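Local coordinates for uncharacterized protein YJL217W (Saccharomyces cerevisiae, PDB 3O12) that functions in galactose metabolism through the GAL83 protein and may control the level of the enolase ENO1, at residues Glu52-Asp58 with Thr192-Leu198. Numbering follows the deposited sequence.
With EDO (1,2-ethanediol), chain H; EDO (1,2-ethanediol), chain G.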
ATOM      1  N   GLU A  52       2.872   9.809  11.028  1.00 18.28           N
ATOM      2  CA  GLU A  52       2.515  11.048  10.348  0.54 16.85           C
ATOM      3  C   GLU A  52       3.461  11.172   9.165  1.00 17.41           C
ATOM      4  O   GLU A  52       4.672  11.034   9.332  1.00 18.16           O
ATOM      5  CB  GLU A  52       2.688  12.250  11.277  0.54 20.17           C
ATOM      6  CG  GLU A  52       2.480  13.592  10.592  0.54 25.59           C
ATOM      7  CD  GLU A  52       2.567  14.760  11.554  0.54 34.98           C
ATOM      8  OE1 GLU A  52       2.192  14.589  12.732  0.54 40.33           O
ATOM      9  OE2 GLU A  52       3.007  15.851  11.130  0.54 32.38           O
ATOM     10  N   THR A  53       2.922  11.414   7.969  1.00 16.77           N
ATOM     11  CA  THR A  53       3.772  11.476   6.780  1.00 17.52           C
ATOM     12  C   THR A  53       4.660  12.715   6.735  1.00 17.01           C
ATOM     13  O   THR A  53       4.324  13.766   7.292  1.00 19.79           O
ATOM     14  CB  THR A  53       2.964  11.423   5.461  1.00 16.90           C
ATOM     15  OG1 THR A  53       2.128  12.582   5.381  1.00 17.96           O
ATOM     16  CG2 THR A  53       2.096  10.178   5.399  1.00 18.58           C
ATOM     17  N   ASP A  54       5.801  12.570   6.066  1.00 17.35           N
ATOM     18  CA  ASP A  54       6.681  13.700   5.776  1.00 18.71           C
ATOM     19  C   ASP A  54       6.273  14.350   4.453  1.00 19.70           C
ATOM     20  O   ASP A  54       5.602  13.731   3.631  1.00 20.11           O
ATOM     21  CB  ASP A  54       8.145  13.243   5.741  1.00 20.56           C
ATOM     22  CG  ASP A  54       8.608  12.662   7.074  1.00 26.92           C
ATOM     23  OD1 ASP A  54       8.161  13.157   8.125  1.00 32.02           O
ATOM     24  OD2 ASP A  54       9.419  11.716   7.058  1.00 34.44           O
ATOM     25  N   GLU A  55       6.657  15.607   4.255  1.00 20.62           N
ATOM     26  CA  GLU A  55       6.335  16.300   3.015  1.00 21.72           C
ATOM     27  C   GLU A  55       7.070  15.691   1.831  1.00 23.60           C
ATOM     28  O   GLU A  55       8.120  15.060   1.986  1.00 24.02           O
ATOM     29  CB  GLU A  55       6.701  17.783   3.115  1.00 25.47           C
ATOM     30  CG  GLU A  55       8.198  18.025   3.128  1.00 29.71           C
ATOM     31  CD  GLU A  55       8.558  19.500   3.123  1.00 46.39           C
ATOM     32  OE1 GLU A  55       7.639  20.341   3.227  1.00 48.85           O
ATOM     33  OE2 GLU A  55       9.762  19.815   3.016  1.00 50.96           O
ATOM     34  N   LYS A  56       6.512  15.895   0.643  1.00 20.52           N
ATOM     35  CA  LYS A  56       7.166  15.506  -0.603  1.00 28.01           C
ATOM     36  C   LYS A  56       7.542  14.030  -0.625  1.00 24.17           C
ATOM     37  O   LYS A  56       8.677  13.661  -0.948  1.00 26.04           O
ATOM     38  CB  LYS A  56       8.385  16.394  -0.873  1.00 32.85           C
ATOM     39  CG  LYS A  56       8.019  17.842  -1.167  1.00 42.34           C
ATOM     40  CD  LYS A  56       9.192  18.623  -1.745  1.00 55.87           C
ATOM     41  CE  LYS A  56       9.914  19.441  -0.681  1.00 64.91           C
ATOM     42  NZ  LYS A  56      10.567  18.592   0.355  1.00 67.34           N
ATOM     43  N   THR A  57       6.578  13.185  -0.271  1.00 19.29           N
ATOM     44  CA  THR A  57       6.768  11.741  -0.314  1.00 17.70           C
ATOM     45  C   THR A  57       5.817  11.124  -1.344  1.00 18.78           C
ATOM     46  O   THR A  57       4.630  11.449  -1.377  1.00 17.66           O
ATOM     47  CB  THR A  57       6.584  11.102   1.083  1.00 16.94           C
ATOM     48  OG1 THR A  57       5.361  11.558   1.670  1.00 17.10           O
ATOM     49  CG2 THR A  57       7.740  11.497   2.008  1.00 18.00           C
ATOM     50  N   ASP A  58       6.348  10.262  -2.207  1.00 14.02           N
ATOM     51  CA  ASP A  58       5.546   9.703  -3.301  1.00 16.90           C
ATOM     52  C   ASP A  58       6.207   8.448  -3.879  1.00 14.92           C
ATOM     53  O   ASP A  58       7.401   8.211  -3.684  1.00 15.32           O
ATOM     54  CB  ASP A  58       5.362  10.765  -4.399  1.00 18.38           C
ATOM     55  CG  ASP A  58       4.175  10.486  -5.325  1.00 22.74           C
ATOM     56  OD1 ASP A  58       3.383   9.553  -5.065  1.00 21.63           O
ATOM     57  OD2 ASP A  58       4.036  11.242  -6.316  1.00 28.73           O
ATOM     58  N   THR A 192       2.461  11.604   1.089  1.00 13.93           N
ATOM     59  CA  THR A 192       1.893  12.924   0.806  1.00 17.09           C
ATOM     60  C   THR A 192       2.850  13.662  -0.125  1.00 19.68           C
ATOM     61  O   THR A 192       3.845  14.224   0.320  1.00 18.44           O
ATOM     62  CB  THR A 192       1.661  13.767   2.077  1.00 19.30           C
ATOM     63  OG1 THR A 192       2.790  13.652   2.954  1.00 18.57           O
ATOM     64  CG2 THR A 192       0.414  13.308   2.804  1.00 20.43           C
ATOM     65  N   PRO A 193       2.568  13.632  -1.436  1.00 18.25           N
ATOM     66  CA  PRO A 193       3.476  14.238  -2.416  1.00 20.76           C
ATOM     67  C   PRO A 193       3.718  15.737  -2.216  1.00 23.03           C
ATOM     68  O   PRO A 193       4.756  16.238  -2.648  1.00 24.31           O
ATOM     69  CB  PRO A 193       2.781  13.963  -3.753  1.00 22.23           C
ATOM     70  CG  PRO A 193       2.004  12.687  -3.504  1.00 26.77           C
ATOM     71  CD  PRO A 193       1.537  12.787  -2.067  1.00 19.87           C
ATOM     72  N   GLU A 194       2.790  16.433  -1.564  1.00 25.06           N
ATOM     73  CA  GLU A 194       2.981  17.853  -1.258  1.00 30.33           C
ATOM     74  C   GLU A 194       3.261  18.082   0.234  1.00 30.29           C
ATOM     75  O   GLU A 194       4.247  17.566   0.762  1.00 27.47           O
ATOM     76  CB  GLU A 194       1.793  18.681  -1.761  1.00 31.23           C
ATOM     77  CG  GLU A 194       1.606  18.570  -3.269  1.00 36.00           C
ATOM     78  CD  GLU A 194       0.530  19.490  -3.810  1.00 55.56           C
ATOM     79  OE1 GLU A 194      -0.507  19.664  -3.136  1.00 65.96           O
ATOM     80  OE2 GLU A 194       0.722  20.033  -4.919  1.00 59.45           O
ATOM     81  N   ARG A 195       2.420  18.852   0.919  1.00 32.20           N
ATOM     82  CA  ARG A 195       2.630  19.076   2.343  0.58 33.23           C
ATOM     83  C   ARG A 195       2.429  17.782   3.125  1.00 25.29           C
ATOM     84  O   ARG A 195       1.590  16.950   2.771  1.00 26.75           O
ATOM     85  CB  ARG A 195       1.723  20.190   2.874  0.58 39.74           C
ATOM     86  CG  ARG A 195       2.153  21.585   2.436  0.58 46.18           C
ATOM     87  CD  ARG A 195       1.279  22.669   3.052  0.58 53.49           C
ATOM     88  NE  ARG A 195       1.411  22.729   4.505  0.58 56.64           N
ATOM     89  CZ  ARG A 195       2.293  23.491   5.145  0.58 60.81           C
ATOM     90  NH1 ARG A 195       2.342  23.483   6.470  0.58 62.09           N
ATOM     91  NH2 ARG A 195       3.127  24.262   4.460  0.58 62.81           N
ATOM     92  N   GLY A 196       3.216  17.606   4.180  1.00 26.20           N
ATOM     93  CA  GLY A 196       3.127  16.400   4.978  1.00 24.59           C
ATOM     94  C   GLY A 196       2.032  16.485   6.016  1.00 23.21           C
ATOM     95  O   GLY A 196       1.210  17.408   5.997  1.00 25.80           O
ATOM     96  N   GLY A 197       2.007  15.516   6.923  1.00 21.01           N
ATOM     97  CA  GLY A 197       1.109  15.587   8.057  1.00 23.43           C
ATOM     98  C   GLY A 197      -0.056  14.613   8.050  1.00 22.68           C
ATOM     99  O   GLY A 197      -0.895  14.654   8.949  1.00 24.13           O
ATOM    100  N   LEU A 198      -0.121  13.739   7.051  1.00 20.79           N
ATOM    101  CA  LEU A 198      -1.181  12.738   7.024  1.00 19.86           C
ATOM    102  C   LEU A 198      -0.969  11.723   8.141  1.00 20.08           C
ATOM    103  O   LEU A 198       0.081  11.095   8.222  1.00 20.13           O
ATOM    104  CB  LEU A 198      -1.214  12.012   5.679  1.00 20.97           C
ATOM    105  CG  LEU A 198      -2.098  10.762   5.626  1.00 18.50           C
ATOM    106  CD1 LEU A 198      -3.551  11.140   5.849  1.00 25.00           C
ATOM    107  CD2 LEU A 198      -1.947  10.056   4.291  1.00 19.61           C
TER
HETATM  108  C1  EDO H 207       0.973  10.789 -10.189  1.00 39.97           C
HETATM  109  O1  EDO H 207       0.251  12.000  -9.940  1.00 45.44           O
HETATM  110  C2  EDO H 207       2.327  10.856  -9.492  1.00 41.01           C
HETATM  111  O2  EDO H 207       2.125  10.866  -8.075  1.00 44.61           O
HETATM  112  C1  EDO G 206      -0.967   7.522  -7.771  1.00 31.96           C
HETATM  113  O1  EDO G 206      -1.518   7.301  -6.468  1.00 46.42           O
HETATM  114  C2  EDO G 206       0.493   7.927  -7.637  1.00 25.94           C
HETATM  115  O2  EDO G 206       0.655   8.948  -6.640  1.00 46.52           O
HETATM  116  O   HOH W   1       4.655  20.224   5.022  1.00 42.24           O
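Thr53 and Thr192 meet tip to tip, their OG1 atoms 2.7 Å apart in a hydrogen bond that either hydroxyl could donate. Thr53 OG1 also accepts the backbone N-H of Leu198 at 3.0 Å and a weak bond from Gly197 N. It sits between its own backbone N and carbonyl carbon (chi1 64°), which turns it to residues 192-198. Thr57 OG1 has a similar torsion and also bridges the loops. It takes the Thr192 N-H almost straight on, at 3.0 Å and 174°, and donates to Asp54 O within its own loop. These two buried hydroxyls thus satisfy backbone groups where no regular strand pairing exists.

Four bonds run from backbone to backbone. Thr53 N donates to Leu198 O, and Gly197 N returns to Thr53 O. Farther along, Lys56 N reaches Glu194 O at 2.8 Å, in the carbonyl plane, while Thr57 N meets Thr192 O from above its plane.

Van der Waals contacts flank these bonds. Glu52 CG lies 3.5 Å from Gly197 CA, and Leu198 CB rests against Thr53 OG1 and CG2. The Pro193 ring crosses the Asp58 side chain, CG to CG 3.6 Å.

On the outer side, Lys56 NZ forms a salt bridge with Glu55 OE2, met from above the carboxylate plane. Asp58 OD2 accepts a 2.6 Å bond from O2 of an ethanediol (chain H), probably from the crystallisation liquor.

The arrangement joins two interstrand loops at one end of a beta sandwich: each loop links a strand of one antiparallel sheet to a strand of the other.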